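Local coordinates for protein endo-1,4-b-d-mannanase (Trichoderma reesei, PDB 1QNR) that probably hydrolyses internal beta-1,4-mannosidic bonds of mannan-type polysaccharides, as a family 5 glycoside hydrolase built on a TIM barrel, at residues W56-N62 / Y117-Y123; P109-W114 / L166-R171. One frame throughout, in Å; residues are numbered along the deposited sequence.

Interaction 1. Residues W56-N62 / Y117-Y123; sequences WGFNDVN and YGGINAY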
loop_
_atom_site.group_PDB
_atom_site.type_symbol
_atom_site.label_atom_id
_atom_site.label_comp_id
_atom_site.label_asym_id
_atom_site.label_seq_id
_atom_site.Cartn_x
_atom_site.Cartn_y
_atom_site.Cartn_z
ATOM N N TRP A 56 3.805 0.288 6.324
ATOM C CA TRP A 56 3.056 -0.917 6.853
ATOM C C TRP A 56 2.257 -0.560 8.105
ATOM O O TRP A 56 2.739 0.056 9.066
ATOM C CB TRP A 56 4.028 -2.066 7.166
ATOM C CG TRP A 56 4.538 -2.831 5.949
ATOM C CD1 TRP A 56 5.452 -3.852 6.078
ATOM C CD2 TRP A 56 4.188 -2.755 4.542
ATOM N NE1 TRP A 56 5.647 -4.443 4.846
ATOM C CE2 TRP A 56 4.917 -3.780 3.888
ATOM C CE3 TRP A 56 3.341 -1.897 3.780
ATOM C CZ2 TRP A 56 4.811 -4.048 2.503
ATOM C CZ3 TRP A 56 3.278 -2.178 2.379
ATOM C CH2 TRP A 56 4.007 -3.232 1.714
ATOM N N GLY A 57 1.002 -1.060 8.168
ATOM C CA GLY A 57 0.184 -0.905 9.392
ATOM C C GLY A 57 0.100 -2.173 10.211
ATOM O O GLY A 57 -0.784 -2.251 11.121
ATOM N N PHE A 58 1.035 -3.106 10.007
ATOM C CA PHE A 58 1.094 -4.388 10.665
ATOM C C PHE A 58 2.540 -4.753 11.021
ATOM O O PHE A 58 3.497 -4.280 10.406
ATOM C CB PHE A 58 0.538 -5.536 9.712
ATOM C CG PHE A 58 1.211 -5.569 8.330
ATOM C CD1 PHE A 58 2.453 -6.254 8.171
ATOM C CD2 PHE A 58 0.660 -4.922 7.240
ATOM C CE1 PHE A 58 3.065 -6.243 6.918
ATOM C CE2 PHE A 58 1.262 -4.936 5.968
ATOM C CZ PHE A 58 2.480 -5.601 5.819
ATOM N N ASN A 59 2.618 -5.630 12.062
ATOM C CA ASN A 59 3.904 -6.281 12.412
ATOM C C ASN A 59 3.505 -7.408 13.372
ATOM O O ASN A 59 3.337 -7.264 14.602
ATOM C CB ASN A 59 4.891 -5.244 13.054
ATOM C CG ASN A 59 6.285 -5.828 13.202
ATOM O OD1 ASN A 59 6.440 -7.023 13.464
ATOM N ND2 ASN A 59 7.364 -5.026 13.070
ATOM N N ASP A 60 3.189 -8.566 12.772
ATOM C CA ASP A 60 2.594 -9.725 13.439
ATOM C C ASP A 60 3.627 -10.768 13.816
ATOM O O ASP A 60 4.513 -11.093 12.995
ATOM C CB ASP A 60 1.570 -10.390 12.463
ATOM C CG ASP A 60 0.382 -9.481 12.193
ATOM O OD1 ASP A 60 -0.214 -9.009 13.244
ATOM O OD2 ASP A 60 -0.024 -9.228 11.012
ATOM N N VAL A 61 3.504 -11.279 15.029
ATOM C CA VAL A 61 4.432 -12.304 15.571
ATOM C C VAL A 61 3.610 -13.407 16.261
ATOM O O VAL A 61 2.459 -13.208 16.622
ATOM C CB VAL A 61 5.421 -11.693 16.599
ATOM C CG1 VAL A 61 6.297 -10.589 15.991
ATOM C CG2 VAL A 61 4.697 -11.191 17.862
ATOM N N ASN A 62 4.256 -14.568 16.385
ATOM C CA ASN A 62 3.644 -15.679 17.167
ATOM C C ASN A 62 4.333 -15.829 18.520
ATOM O O ASN A 62 3.713 -16.330 19.467
ATOM C CB ASN A 62 3.714 -16.999 16.399
ATOM C CG ASN A 62 2.839 -16.968 15.160
ATOM O OD1 ASN A 62 3.337 -17.125 14.028
ATOM N ND2 ASN A 62 1.523 -16.750 15.284
ATOM N N TYR A 117 7.111 -9.811 8.187
ATOM C CA TYR A 117 6.400 -9.163 9.290
ATOM C C TYR A 117 5.105 -9.941 9.604
ATOM O O TYR A 117 4.078 -9.351 10.001
ATOM C CB TYR A 117 6.222 -7.651 9.062
ATOM C CG TYR A 117 7.546 -6.982 8.797
ATOM C CD1 TYR A 117 8.432 -6.705 9.853
ATOM C CD2 TYR A 117 7.989 -6.703 7.508
ATOM C CE1 TYR A 117 9.706 -6.164 9.655
ATOM C CE2 TYR A 117 9.286 -6.176 7.279
ATOM C CZ TYR A 117 10.084 -5.930 8.352
ATOM O OH TYR A 117 11.356 -5.328 8.096
ATOM N N GLY A 118 5.208 -11.286 9.522
ATOM C CA GLY A 118 4.160 -12.222 9.968
ATOM C C GLY A 118 3.212 -12.664 8.887
ATOM O O GLY A 118 3.212 -13.808 8.413
ATOM N N GLY A 119 2.310 -11.762 8.456
ATOM C CA GLY A 119 1.403 -12.014 7.347
ATOM C C GLY A 119 0.288 -12.995 7.717
ATOM O O GLY A 119 0.127 -13.475 8.860
ATOM N N ILE A 120 -0.418 -13.443 6.642
ATOM C CA ILE A 120 -1.446 -14.487 6.690
ATOM C C ILE A 120 -0.800 -15.704 7.396
ATOM O O ILE A 120 -1.499 -16.383 8.186
ATOM C CB ILE A 120 -1.988 -14.835 5.284
ATOM C CG1 ILE A 120 -2.963 -13.691 4.890
ATOM C CG2 ILE A 120 -2.686 -16.226 5.285
ATOM C CD1 ILE A 120 -3.582 -13.793 3.482
ATOM N N ASN A 121 0.460 -16.053 7.094
ATOM C CA ASN A 121 1.104 -17.232 7.726
ATOM C C ASN A 121 1.132 -17.141 9.232
ATOM O O ASN A 121 0.934 -18.193 9.915
ATOM C CB ASN A 121 2.541 -17.416 7.166
ATOM C CG ASN A 121 3.234 -18.650 7.746
ATOM O OD1 ASN A 121 4.232 -18.562 8.483
ATOM N ND2 ASN A 121 2.710 -19.749 7.297
ATOM N N ALA A 122 1.296 -15.967 9.853
ATOM C CA ALA A 122 1.279 -15.867 11.330
ATOM C C ALA A 122 -0.140 -16.181 11.823
ATOM O O ALA A 122 -0.308 -16.791 12.928
ATOM C CB ALA A 122 1.728 -14.468 11.749
ATOM N N TYR A 123 -1.228 -15.777 11.136
ATOM C CA TYR A 123 -2.592 -16.197 11.505
ATOM C C TYR A 123 -2.759 -17.693 11.330
ATOM O O TYR A 123 -3.400 -18.318 12.232
ATOM C CB TYR A 123 -3.577 -15.391 10.655
ATOM C CG TYR A 123 -3.801 -13.942 10.973
ATOM C CD1 TYR A 123 -2.935 -12.966 10.463
ATOM C CD2 TYR A 123 -4.882 -13.496 11.785
ATOM C CE1 TYR A 123 -3.117 -11.612 10.746
ATOM C CE2 TYR A 123 -5.091 -12.151 12.079
ATOM C CZ TYR A 123 -4.215 -11.222 11.518
ATOM O OH TYR A 123 -4.439 -9.880 11.806
HETATM O O HOH W 1 0.888 -9.119 8.495
HETATM O O HOH W 2 -2.603 -8.225 10.723
#
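Y117 lays its ring between W56 and N59: CD2 meets CD1 of W56 at 4.1 Å, and CD1 lies 3.8 Å from ND2 of N59. The planes of the tyrosine ring and the five-membered ring of W56 stand 73° apart. At the root of the side chain, Y117 CB lies 4.1 Å from CE1 of F58, whose ring in turn takes CB of W56 over the centre of one face. The backbones close up just beyond. D60 N donates to Y117 O at 3.0 Å, and D60 O receives the CA-H of G118. A CB on G118 would collide with D60 O and, at these backbone angles, press against Y117 O as well. The CG of D60 stands anti to its carbonyl carbon (chi1 -66°), and the carboxylate reaches toward the backbone at G119 and the ring of Y123. Its OD2 accepts from two waters: one also takes a weak bond from G119 N, while the other, 2.8 Å from D60 OD2, sits 2.7 Å from Y123 OH. D60 OD1 is bonded to Q73. Further along, N62 ND2 gives A122 O a nearly straight bond of 3.0 Å (174°), with the acceptor in its amide plane, and also donates to L75 O; N125 holds N62 OD1. A leucine here would probably leave A122 O and L75 O without this donor and N125 without its acceptor, loosening the loop from the helix. The contact joins the segments that follow neighbouring parallel strands 52-54 and 105-109, placing it among the beta-alpha connections at the C-terminal end of the TIM barrel.

Interaction 2. Residues P109-W114 / L166-R171; sequences PFVNNW and LGNEPR. With BMA (beta-D-mannopyranose), chain B; BMA (beta-D-mannopyranose), chain C.
At the C-terminal mouth of the TIM barrel, the loops following neighbouring strands 105-109 and 161-165 form part of a sugar-binding cleft. A single beta bridge between N112 and N168 aligns them: N168 N donates to V111 O at 2.8 Å, and N113 N donates to N168 O at 3.0 Å. The two asparagine side chains run side by side, and N168 ND2 reaches N112 OD1 at 2.9 Å; N168 OD1 is bonded to R54. N168-E169 matches the Asn-Glu pair that follows this strand in family 5, where the glutamate is the usual acid/base, a role E169 probably shares. N113, with CG anti to its backbone N (chi1 -175°), turns its amide two ways. OD1 accepts from R171 N, which approaches from above the carbonyl plane, while ND2 lies over the centre of one face of the W114 ring. The opposite face carries a mannose, C3 of the chain B sugar lying 3.6 Å from W114 CE2. That sugar is joined through C1 to O4 of the chain C mannose, giving a beta-1,4-linked mannobiose. R171 extends past the indole edge, its guanidinium turned 73° from the ring with CZ2 of W114 over one face, and is held by a salt bridge to E205. Its NH1 and NH2 both donate to O2 of the chain C sugar, each at 3.0 Å. In one of its two conformers, E169 gathers two donors on OE1: W114 NE1 at 2.8 Å, on the anti lone pair, and O4 of the chain B mannose, also at 2.8 Å.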
loop_
_atom_site.group_PDB
_atom_site.type_symbol
_atom_site.label_atom_id
_atom_site.label_comp_id
_atom_site.label_asym_id
_atom_site.label_seq_id
_atom_site.Cartn_x
_atom_site.Cartn_y
_atom_site.Cartn_z
ATOM N N PRO A 109 -1.936 -0.385 4.935
ATOM C CA PRO A 109 -2.534 -1.736 4.887
ATOM C C PRO A 109 -2.469 -2.431 6.244
ATOM O O PRO A 109 -1.521 -2.265 7.029
ATOM C CB PRO A 109 -1.659 -2.506 3.816
ATOM C CG PRO A 109 -0.314 -1.800 3.967
ATOM C CD PRO A 109 -0.633 -0.328 4.221
ATOM N N PHE A 110 -3.481 -3.319 6.520
ATOM C CA PHE A 110 -3.647 -3.974 7.815
ATOM C C PHE A 110 -3.023 -5.355 7.982
ATOM O O PHE A 110 -2.867 -5.756 9.151
ATOM C CB PHE A 110 -5.163 -4.096 8.181
ATOM C CG PHE A 110 -5.943 -2.800 8.164
ATOM C CD1 PHE A 110 -5.606 -1.763 9.051
ATOM C CD2 PHE A 110 -7.021 -2.642 7.292
ATOM C CE1 PHE A 110 -6.351 -0.591 9.062
ATOM C CE2 PHE A 110 -7.750 -1.437 7.306
ATOM C CZ PHE A 110 -7.433 -0.414 8.195
ATOM N N VAL A 111 -2.695 -6.036 6.889
ATOM C CA VAL A 111 -2.095 -7.399 6.962
ATOM C C VAL A 111 -1.266 -7.577 5.671
ATOM O O VAL A 111 -1.542 -6.956 4.624
ATOM C CB VAL A 111 -3.186 -8.497 7.087
ATOM C CG1 VAL A 111 -4.069 -8.585 5.843
ATOM C CG2 VAL A 111 -2.593 -9.868 7.471
ATOM N N ASN A 112 -0.285 -8.483 5.743
ATOM C CA ASN A 112 0.505 -8.847 4.535
ATOM C C ASN A 112 -0.003 -10.203 3.971
ATOM O O ASN A 112 -0.216 -11.147 4.767
ATOM C CB ASN A 112 1.976 -9.030 4.933
ATOM C CG ASN A 112 2.918 -8.857 3.722
ATOM O OD1 ASN A 112 2.522 -8.734 2.560
ATOM N ND2 ASN A 112 4.222 -8.780 4.002
ATOM N N ASN A 113 -0.115 -10.287 2.617
ATOM C CA ASN A 113 -0.360 -11.620 2.039
ATOM C C ASN A 113 0.856 -12.511 2.307
ATOM O O ASN A 113 0.729 -13.721 2.593
ATOM C CB ASN A 113 -0.569 -11.494 0.519
ATOM C CG ASN A 113 -0.949 -12.827 -0.116
ATOM O OD1 ASN A 113 -2.094 -13.271 0.089
ATOM N ND2 ASN A 113 -0.093 -13.453 -0.921
ATOM N N TRP A 114 2.040 -11.921 2.242
ATOM C CA TRP A 114 3.307 -12.655 2.381
ATOM C C TRP A 114 3.815 -12.730 3.796
ATOM O O TRP A 114 3.291 -12.025 4.692
ATOM C CB TRP A 114 4.385 -11.958 1.459
ATOM C CG TRP A 114 3.867 -11.764 0.063
ATOM C CD1 TRP A 114 3.508 -10.554 -0.520
ATOM C CD2 TRP A 114 3.572 -12.765 -0.921
ATOM N NE1 TRP A 114 3.015 -10.746 -1.795
ATOM C CE2 TRP A 114 3.046 -12.095 -2.065
ATOM C CE3 TRP A 114 3.600 -14.172 -0.934
ATOM C CZ2 TRP A 114 2.650 -12.782 -3.220
ATOM C CZ3 TRP A 114 3.235 -14.855 -2.089
ATOM C CH2 TRP A 114 2.738 -14.148 -3.219
ATOM N N LEU A 166 -6.981 -2.866 2.731
ATOM C CA LEU A 166 -7.295 -4.145 3.390
ATOM C C LEU A 166 -6.051 -4.991 3.565
ATOM O O LEU A 166 -5.917 -5.628 4.665
ATOM C CB LEU A 166 -8.419 -4.860 2.621
ATOM C CG LEU A 166 -9.722 -4.085 2.376
ATOM C CD1 LEU A 166 -10.826 -5.096 1.925
ATOM C CD2 LEU A 166 -10.157 -3.259 3.574
ATOM N N GLY A 167 -5.128 -5.085 2.594
ATOM C CA GLY A 167 -3.891 -5.843 2.854
ATOM C C GLY A 167 -2.879 -5.472 1.774
ATOM O O GLY A 167 -3.167 -4.788 0.772
ATOM N N ASN A 168 -1.635 -5.946 2.018
ATOM C CA ASN A 168 -0.616 -5.843 0.962
ATOM C C ASN A 168 -0.716 -7.074 0.032
ATOM O O ASN A 168 -0.360 -8.193 0.474
ATOM C CB ASN A 168 0.782 -5.784 1.543
ATOM C CG ASN A 168 1.862 -5.711 0.439
ATOM O OD1 ASN A 168 1.806 -4.859 -0.474
ATOM N ND2 ASN A 168 2.814 -6.630 0.529
ATOM N N GLU A 169 -1.123 -6.864 -1.226
ATOM C CA GLU A 169 -1.101 -7.917 -2.286
ATOM C C GLU A 169 -1.929 -9.129 -1.936
ATOM O O GLU A 169 -1.472 -10.276 -2.155
ATOM C CB GLU A 169 0.365 -8.359 -2.674
ATOM C CG GLU A 169 1.169 -7.080 -3.036
ATOM C CD GLU A 169 2.501 -7.384 -3.659
ATOM O OE1 GLU A 169 3.105 -8.453 -3.454
ATOM O OE2 GLU A 169 3.032 -6.451 -4.307
ATOM N N PRO A 170 -3.177 -9.034 -1.440
ATOM C CA PRO A 170 -3.983 -10.236 -1.149
ATOM C C PRO A 170 -4.092 -11.130 -2.390
ATOM O O PRO A 170 -4.388 -10.642 -3.500
ATOM C CB PRO A 170 -5.354 -9.679 -0.760
ATOM C CG PRO A 170 -5.371 -8.268 -1.264
ATOM C CD PRO A 170 -3.941 -7.761 -1.208
ATOM N N ARG A 171 -3.893 -12.445 -2.187
ATOM C CA ARG A 171 -4.085 -13.457 -3.230
ATOM C C ARG A 171 -4.823 -14.638 -2.620
ATOM O O ARG A 171 -4.789 -14.848 -1.388
ATOM C CB ARG A 171 -2.768 -13.998 -3.827
ATOM C CG ARG A 171 -1.895 -12.930 -4.545
ATOM C CD ARG A 171 -0.682 -13.721 -5.105
ATOM N NE ARG A 171 0.197 -12.846 -5.883
ATOM C CZ ARG A 171 1.222 -13.306 -6.645
ATOM N NH1 ARG A 171 1.479 -14.621 -6.677
ATOM N NH2 ARG A 171 1.952 -12.409 -7.289
HETATM C C1 BMA B . 5.818 -12.671 -5.129
HETATM C C2 BMA B . 6.725 -12.540 -3.882
HETATM C C3 BMA B . 6.364 -11.278 -3.094
HETATM C C4 BMA B . 6.293 -10.072 -4.022
HETATM C C5 BMA B . 5.420 -10.309 -5.257
HETATM C C6 BMA B . 5.643 -9.200 -6.349
HETATM O O2 BMA B . 8.103 -12.457 -4.271
HETATM O O3 BMA B . 7.235 -11.023 -2.026
HETATM O O4 BMA B . 5.810 -8.966 -3.244
HETATM O O5 BMA B . 5.950 -11.488 -5.979
HETATM O O6 BMA B . 4.620 -9.553 -7.288
HETATM C C1 BMA C . 5.137 -16.091 -9.138
HETATM C C2 BMA C . 4.785 -14.590 -9.210
HETATM C C3 BMA C . 5.602 -13.756 -8.196
HETATM C C4 BMA C . 5.460 -14.361 -6.796
HETATM C C5 BMA C . 5.826 -15.882 -6.820
HETATM C C6 BMA C . 5.905 -16.581 -5.487
HETATM O O1 BMA C . 4.261 -16.820 -9.997
HETATM O O2 BMA C . 3.381 -14.412 -8.962
HETATM O O3 BMA C . 4.989 -12.440 -8.186
HETATM O O4 BMA C . 6.319 -13.774 -5.848
HETATM O O5 BMA C . 4.869 -16.509 -7.747
HETATM O O6 BMA C . 4.678 -16.962 -4.875
#

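Interactions 1 and 2 lie with centres about 10 Å apart, and their segments alternate along the chain. Strands 52-54, 105-109 and 161-165 are adjacent in the parallel sheet, and the segments that follow them pack together, with 109-114 as the middle layer. I120 N, in helix 119-127, reaches N112 O at 3.0 Å in a probable hydrogen bond, and F58 CD2 packs 3.4 Å from P109 O. W56 passes across to the other pair, its CH2 lying 3.5 Å from N168 OD1. Interaction 2 touches the mannobiose directly; interaction 1 stands behind it. The side chain of W56 is about 8 Å from a bound beta-D-mannopyranose (BMA), nearest atoms. W56 NE1 is hydrogen-bonded to a glycerol, probably from the crystallisation liquor.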